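Local coordinates for ribosomal protein L11 methyltransferase (Lactobacillus delbrueckii subsp. bulgaricus ATCC BAA-365, PDB 3GRZ) that probably transfers methyl groups from S-adenosyl-L-methionine to lysine side chains of ribosomal protein L11, its C-terminal methyltransferase part being the piece described here, at residues P61-D66 / K125-V130; K84-T89 / Y109-Q114. All coordinates share one frame; numbering follows the deposited sequence. Where two conformers were deposited one is given.

Contact 1 of 2, residues P61-D66 / K125-V130; sequences PLTVAD and KFDLIV
Val64, Ala65 and Asp66 pair in parallel with Leu128, Ile129 and Val130, the axes of the short strands 4.8 Å apart at closest and 18° from parallel, with backbone bonds such as Val130 N to Ala65 O (2.8 Å) joining them. Before this register begins, Phe126 presents one face of its ring to Ala65. The methyl carbon Ala65 CB stands 3.6 Å from the ring centroid and 7° off the ring normal, a CH-pi contact over the middle of that face. The ring gets there because Phe126 CG is anti to its own carbonyl carbon (chi1 -52°). With an alanine here the ring face is gone, and the Ala65 methyl would probably be left against a gap. Asp127 and Thr63 clasp each other: Thr63 N donates to the anti side of Asp127 OD2 (3.0 Å), nearly straight but from somewhat out of the carboxylate plane, while Asp127 N returns a bond to Thr63 OG1. A water donates to both Asp127 OD2 and Pro61 O, and Asn150 holds the other carboxylate oxygen, OD1, so both oxygens are engaged. On the face opposite Ala65, Val64 CG2 lies 4.0 Å from Leu128 CD2, the two side chains pointing the same way. These are adjacent central strands of the Rossmann-like methyltransferase sheet, and they run toward Gly68 and Asn132, predicted to bind S-adenosyl-L-methionine.

Contact 2 of 2, residues K84-T89 / Y109-Q114; sequences KSVLAT and YDIALQ
Gln114, Val86 and Leu87 have the most surface buried of the residues where strand 85-89 meets strand 112-114. Leu87 sends CD1 across to the neighbouring strand, where it lies 3.9 Å from Ala112 CB and equally close to Gln114 CB, so one methyl group bridges two alternate side chains on the same face. Its CG is anti to the backbone N (chi1 172°), and with chi2 at 66° CD1 is turned over the Ala112 carbonyl. Gln114 is extended beyond its CG, and its side chain passes Leu87 at a slant, with OE1 4.1 Å from Leu87 CD2. The aliphatic part of Gln114 thus packs on the leucine while its amide continues to the loop, where NE2 donates to the carbonyl oxygen of Asp121; Val122 covers both Leu87 and Gln114.

Val86 works on the other face. Its CG1 runs alongside Ile111, 4.2 Å from CG2, and that same isoleucine methyl also approaches Ala88 CB. Leu113 CD2 closes on Ala88 CB from the next position at 3.8 Å. Helix 73-80 packs on this apolar group through Ala75, Ile76 and His79, and helix 93-105 covers Leu113.

Three backbone bonds set the register: Ala112 N to Val86 O, Ala88 N to Ala112 O (2.8 Å, 168° at the hydrogen) and Gln114 N to Ala88 O. Ahead of the first direct bond, a water accepts from Val86 N and donates to Asp110 O. The two strands are connected through helix 93-105 as a beta-alpha-beta unit; the backbone bonds fix their parallel direction, while the side chains fit together chiefly through apolar methyl and methylene groups.

How the contacts relate
Both contacts belong to one seven-stranded sheet, contact 2 being nested in the chain loop that contact 1 closes. Strands 63-67 and 85-90 are neighbours and join them: Asp66 N lies 2.8 Å from Leu87 O, a probable hydrogen bond. Contact 1 sits at the centre of the sheet and is largely buried, with 545 Å² covered between its segments; contact 2 includes strand 112-115, at one edge of the sheet, covers 363 Å² and is only partly buried. Their chemistry differs: contact 1 adds a carboxylate-hydroxyl cluster at the partly exposed start of its strands, with apolar residues further along, whereas beyond its backbone bonds the edge pair is joined by aliphatic packing, with no polar side-chain bond across it.

Contact 1 of 2, residues P61-D66 / K125-V130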
loop_
_atom_site.group_PDB
_atom_site.type_symbol
_atom_site.label_atom_id
_atom_site.label_comp_id
_atom_site.label_asym_id
_atom_site.label_seq_id
_atom_site.Cartn_x
_atom_site.Cartn_y
_atom_site.Cartn_z
ATOM N N PRO B 61 3.624 16.795 1.252
ATOM C CA PRO B 61 2.320 17.340 1.686
ATOM C C PRO B 61 1.427 17.707 0.514
ATOM O O PRO B 61 1.817 18.490 -0.351
ATOM C CB PRO B 61 2.710 18.591 2.487
ATOM C CG PRO B 61 4.035 18.251 3.030
ATOM C CD PRO B 61 4.726 17.559 1.865
ATOM N N LEU B 62 0.244 17.110 0.490
ATOM C CA LEU B 62 -0.748 17.363 -0.537
ATOM C C LEU B 62 -1.992 17.931 0.113
ATOM O O LEU B 62 -2.296 17.601 1.260
ATOM C CB LEU B 62 -1.119 16.052 -1.249
ATOM C CG LEU B 62 -0.009 15.227 -1.916
ATOM C CD1 LEU B 62 -0.576 13.914 -2.432
ATOM C CD2 LEU B 62 0.695 16.001 -3.036
ATOM N N THR B 63 -2.714 18.773 -0.624
ATOM C CA THR B 63 -4.019 19.238 -0.184
ATOM C C THR B 63 -5.069 18.170 -0.527
ATOM O O THR B 63 -5.078 17.622 -1.632
ATOM C CB THR B 63 -4.388 20.605 -0.808
ATOM O OG1 THR B 63 -4.436 20.489 -2.235
ATOM C CG2 THR B 63 -3.363 21.673 -0.412
ATOM N N VAL B 64 -5.932 17.865 0.443
ATOM C CA VAL B 64 -6.808 16.692 0.366
ATOM C C VAL B 64 -8.268 17.086 0.533
ATOM O O VAL B 64 -8.586 17.912 1.392
ATOM C CB VAL B 64 -6.446 15.629 1.463
ATOM C CG1 VAL B 64 -7.391 14.425 1.426
ATOM C CG2 VAL B 64 -4.987 15.173 1.357
ATOM N N ALA B 65 -9.136 16.508 -0.304
ATOM C CA ALA B 65 -10.574 16.445 -0.034
ATOM C C ALA B 65 -10.954 14.989 0.161
ATOM O O ALA B 65 -10.668 14.158 -0.698
ATOM C CB ALA B 65 -11.401 17.053 -1.170
ATOM N N ASP B 66 -11.581 14.693 1.299
ATOM C CA ASP B 66 -12.119 13.374 1.596
ATOM C C ASP B 66 -13.629 13.454 1.459
ATOM O O ASP B 66 -14.310 14.054 2.296
ATOM C CB ASP B 66 -11.712 12.934 3.010
ATOM C CG ASP B 66 -12.302 11.571 3.413
ATOM O OD1 ASP B 66 -12.710 10.781 2.523
ATOM O OD2 ASP B 66 -12.356 11.287 4.637
ATOM N N LYS B 125 -9.511 23.806 -5.221
ATOM C CA LYS B 125 -9.000 22.646 -5.933
ATOM C C LYS B 125 -8.029 21.896 -5.014
ATOM O O LYS B 125 -7.485 22.473 -4.070
ATOM C CB LYS B 125 -8.297 23.068 -7.223
ATOM C CG LYS B 125 -9.112 23.958 -8.157
ATOM C CD LYS B 125 -8.286 24.350 -9.387
ATOM C CE LYS B 125 -9.111 25.136 -10.404
ATOM N NZ LYS B 125 -9.538 26.477 -9.902
ATOM N N PHE B 126 -7.806 20.616 -5.289
ATOM C CA PHE B 126 -7.008 19.782 -4.393
ATOM C C PHE B 126 -5.973 18.974 -5.162
ATOM O O PHE B 126 -6.154 18.697 -6.348
ATOM C CB PHE B 126 -7.941 18.844 -3.596
ATOM C CG PHE B 126 -9.070 19.569 -2.887
ATOM C CD1 PHE B 126 -8.874 20.111 -1.614
ATOM C CD2 PHE B 126 -10.307 19.750 -3.512
ATOM C CE1 PHE B 126 -9.899 20.805 -0.965
ATOM C CE2 PHE B 126 -11.337 20.452 -2.879
ATOM C CZ PHE B 126 -11.141 20.969 -1.604
ATOM N N ASP B 127 -4.892 18.600 -4.481
ATOM C CA ASP B 127 -3.890 17.672 -5.042
ATOM C C ASP B 127 -4.365 16.228 -4.990
ATOM O O ASP B 127 -3.914 15.397 -5.766
ATOM C CB ASP B 127 -2.605 17.741 -4.235
ATOM C CG ASP B 127 -1.951 19.103 -4.296
ATOM O OD1 ASP B 127 -1.904 19.697 -5.392
ATOM O OD2 ASP B 127 -1.469 19.569 -3.252
ATOM N N LEU B 128 -5.235 15.932 -4.026
ATOM C CA LEU B 128 -5.676 14.568 -3.769
ATOM C C LEU B 128 -7.153 14.538 -3.368
ATOM O O LEU B 128 -7.558 15.163 -2.389
ATOM C CB LEU B 128 -4.782 13.909 -2.714
ATOM C CG LEU B 128 -5.044 12.434 -2.397
ATOM C CD1 LEU B 128 -4.550 11.574 -3.542
ATOM C CD2 LEU B 128 -4.344 12.044 -1.102
ATOM N N ILE B 129 -7.964 13.841 -4.153
ATOM C CA ILE B 129 -9.363 13.660 -3.811
ATOM C C ILE B 129 -9.561 12.181 -3.472
ATOM O O ILE B 129 -9.186 11.313 -4.253
ATOM C CB ILE B 129 -10.313 14.141 -4.948
ATOM C CG1 ILE B 129 -10.127 15.651 -5.177
ATOM C CG2 ILE B 129 -11.771 13.795 -4.609
ATOM C CD1 ILE B 129 -10.961 16.247 -6.306
ATOM N N VAL B 130 -10.102 11.903 -2.284
ATOM C CA VAL B 130 -10.263 10.532 -1.801
ATOM C C VAL B 130 -11.747 10.294 -1.565
ATOM O O VAL B 130 -12.438 11.169 -1.027
ATOM C CB VAL B 130 -9.474 10.275 -0.470
ATOM C CG1 VAL B 130 -9.592 8.831 -0.047
ATOM C CG2 VAL B 130 -8.004 10.643 -0.615
HETATM O O HOH W 1 1.087 20.210 -2.753
HETATM O O HOH W 2 -4.978 22.870 -3.465
#

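Contact 2 of 2, residues K84-T89 / Y109-Q114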
loop_
_atom_site.group_PDB
_atom_site.type_symbol
_atom_site.label_atom_id
_atom_site.label_comp_id
_atom_site.label_asym_id
_atom_site.label_seq_id
_atom_site.Cartn_x
_atom_site.Cartn_y
_atom_site.Cartn_z
ATOM N N LYS B 84 -1.072 18.685 3.487
ATOM C CA LYS B 84 -0.939 20.143 3.547
ATOM C C LYS B 84 -2.228 20.784 4.078
ATOM O O LYS B 84 -2.205 21.861 4.673
ATOM C CB LYS B 84 -0.593 20.706 2.161
ATOM C CG LYS B 84 -0.033 22.126 2.169
ATOM C CD LYS B 84 0.066 22.724 0.766
ATOM C CE LYS B 84 1.270 22.194 -0.001
ATOM N NZ LYS B 84 1.360 22.751 -1.382
ATOM N N SER B 85 -3.354 20.121 3.843
ATOM C CA SER B 85 -4.642 20.552 4.359
ATOM C C SER B 85 -5.620 19.425 4.106
ATOM O O SER B 85 -5.397 18.595 3.222
ATOM C CB SER B 85 -5.128 21.837 3.682
ATOM O OG SER B 85 -5.404 21.610 2.316
ATOM N N VAL B 86 -6.690 19.384 4.895
ATOM C CA VAL B 86 -7.739 18.369 4.738
ATOM C C VAL B 86 -9.120 19.003 4.847
ATOM O O VAL B 86 -9.435 19.669 5.840
ATOM C CB VAL B 86 -7.633 17.194 5.769
ATOM C CG1 VAL B 86 -8.642 16.104 5.431
ATOM C CG2 VAL B 86 -6.235 16.583 5.799
ATOM N N LEU B 87 -9.921 18.813 3.804
ATOM C CA LEU B 87 -11.344 19.085 3.859
ATOM C C LEU B 87 -12.069 17.746 3.825
ATOM O O LEU B 87 -11.793 16.906 2.966
ATOM C CB LEU B 87 -11.803 19.952 2.679
ATOM C CG LEU B 87 -13.327 20.129 2.547
ATOM C CD1 LEU B 87 -13.918 20.935 3.732
ATOM C CD2 LEU B 87 -13.670 20.791 1.227
ATOM N N ALA B 88 -12.978 17.545 4.772
ATOM C CA ALA B 88 -13.792 16.341 4.816
ATOM C C ALA B 88 -15.255 16.729 4.587
ATOM O O ALA B 88 -15.772 17.644 5.257
ATOM C CB ALA B 88 -13.604 15.637 6.158
ATOM N N THR B 89 -15.912 16.066 3.630
ATOM C CA THR B 89 -17.314 16.361 3.308
ATOM C C THR B 89 -18.242 15.162 3.511
ATOM O O THR B 89 -17.822 14.009 3.350
ATOM C CB THR B 89 -17.515 16.899 1.856
ATOM O OG1 THR B 89 -17.449 15.820 0.923
ATOM C CG2 THR B 89 -16.479 17.955 1.498
ATOM N N TYR B 109 -7.599 19.096 15.521
ATOM C CA TYR B 109 -8.653 20.114 15.655
ATOM C C TYR B 109 -8.781 20.989 14.413
ATOM O O TYR B 109 -9.699 21.803 14.319
ATOM C CB TYR B 109 -8.447 20.946 16.937
ATOM C CG TYR B 109 -8.479 20.075 18.178
ATOM C CD1 TYR B 109 -9.700 19.697 18.754
ATOM C CD2 TYR B 109 -7.305 19.575 18.740
ATOM C CE1 TYR B 109 -9.743 18.873 19.862
ATOM C CE2 TYR B 109 -7.343 18.741 19.866
ATOM C CZ TYR B 109 -8.567 18.395 20.410
ATOM O OH TYR B 109 -8.629 17.571 21.512
ATOM N N ASP B 110 -7.886 20.774 13.443
ATOM C CA ASP B 110 -7.823 21.596 12.228
ATOM C C ASP B 110 -8.244 20.923 10.922
ATOM O O ASP B 110 -7.896 21.410 9.852
ATOM C CB ASP B 110 -6.424 22.220 12.059
ATOM C CG ASP B 110 -5.318 21.184 11.873
ATOM O OD1 ASP B 110 -5.569 19.967 11.978
ATOM O OD2 ASP B 110 -4.172 21.599 11.640
ATOM N N ILE B 111 -8.976 19.814 10.991
ATOM C CA ILE B 111 -9.591 19.281 9.776
ATOM C C ILE B 111 -10.838 20.108 9.454
ATOM O O ILE B 111 -11.729 20.230 10.295
ATOM C CB ILE B 111 -9.935 17.776 9.884
ATOM C CG1 ILE B 111 -8.644 16.942 9.864
ATOM C CG2 ILE B 111 -10.861 17.356 8.725
ATOM C CD1 ILE B 111 -8.813 15.452 10.166
ATOM N N ALA B 112 -10.892 20.682 8.254
ATOM C CA ALA B 112 -12.069 21.443 7.820
ATOM C C ALA B 112 -13.194 20.506 7.424
ATOM O O ALA B 112 -12.963 19.480 6.790
ATOM C CB ALA B 112 -11.724 22.365 6.665
ATOM N N LEU B 113 -14.418 20.866 7.805
ATOM C CA LEU B 113 -15.592 20.043 7.547
ATOM C C LEU B 113 -16.631 20.825 6.765
ATOM O O LEU B 113 -16.870 21.998 7.042
ATOM C CB LEU B 113 -16.198 19.524 8.859
ATOM C CG LEU B 113 -15.279 18.711 9.790
ATOM C CD1 LEU B 113 -15.899 18.566 11.178
ATOM C CD2 LEU B 113 -14.969 17.347 9.211
ATOM N N GLN B 114 -17.234 20.184 5.772
ATOM C CA GLN B 114 -18.316 20.818 5.045
ATOM C C GLN B 114 -19.451 19.833 4.835
ATOM O O GLN B 114 -19.243 18.718 4.343
ATOM C CB GLN B 114 -17.827 21.417 3.728
ATOM C CG GLN B 114 -18.866 22.266 2.980
ATOM C CD GLN B 114 -18.278 22.945 1.759
ATOM O OE1 GLN B 114 -17.060 23.022 1.615
ATOM N NE2 GLN B 114 -19.134 23.430 0.872
HETATM O O HOH W 3 -6.242 20.733 7.606
#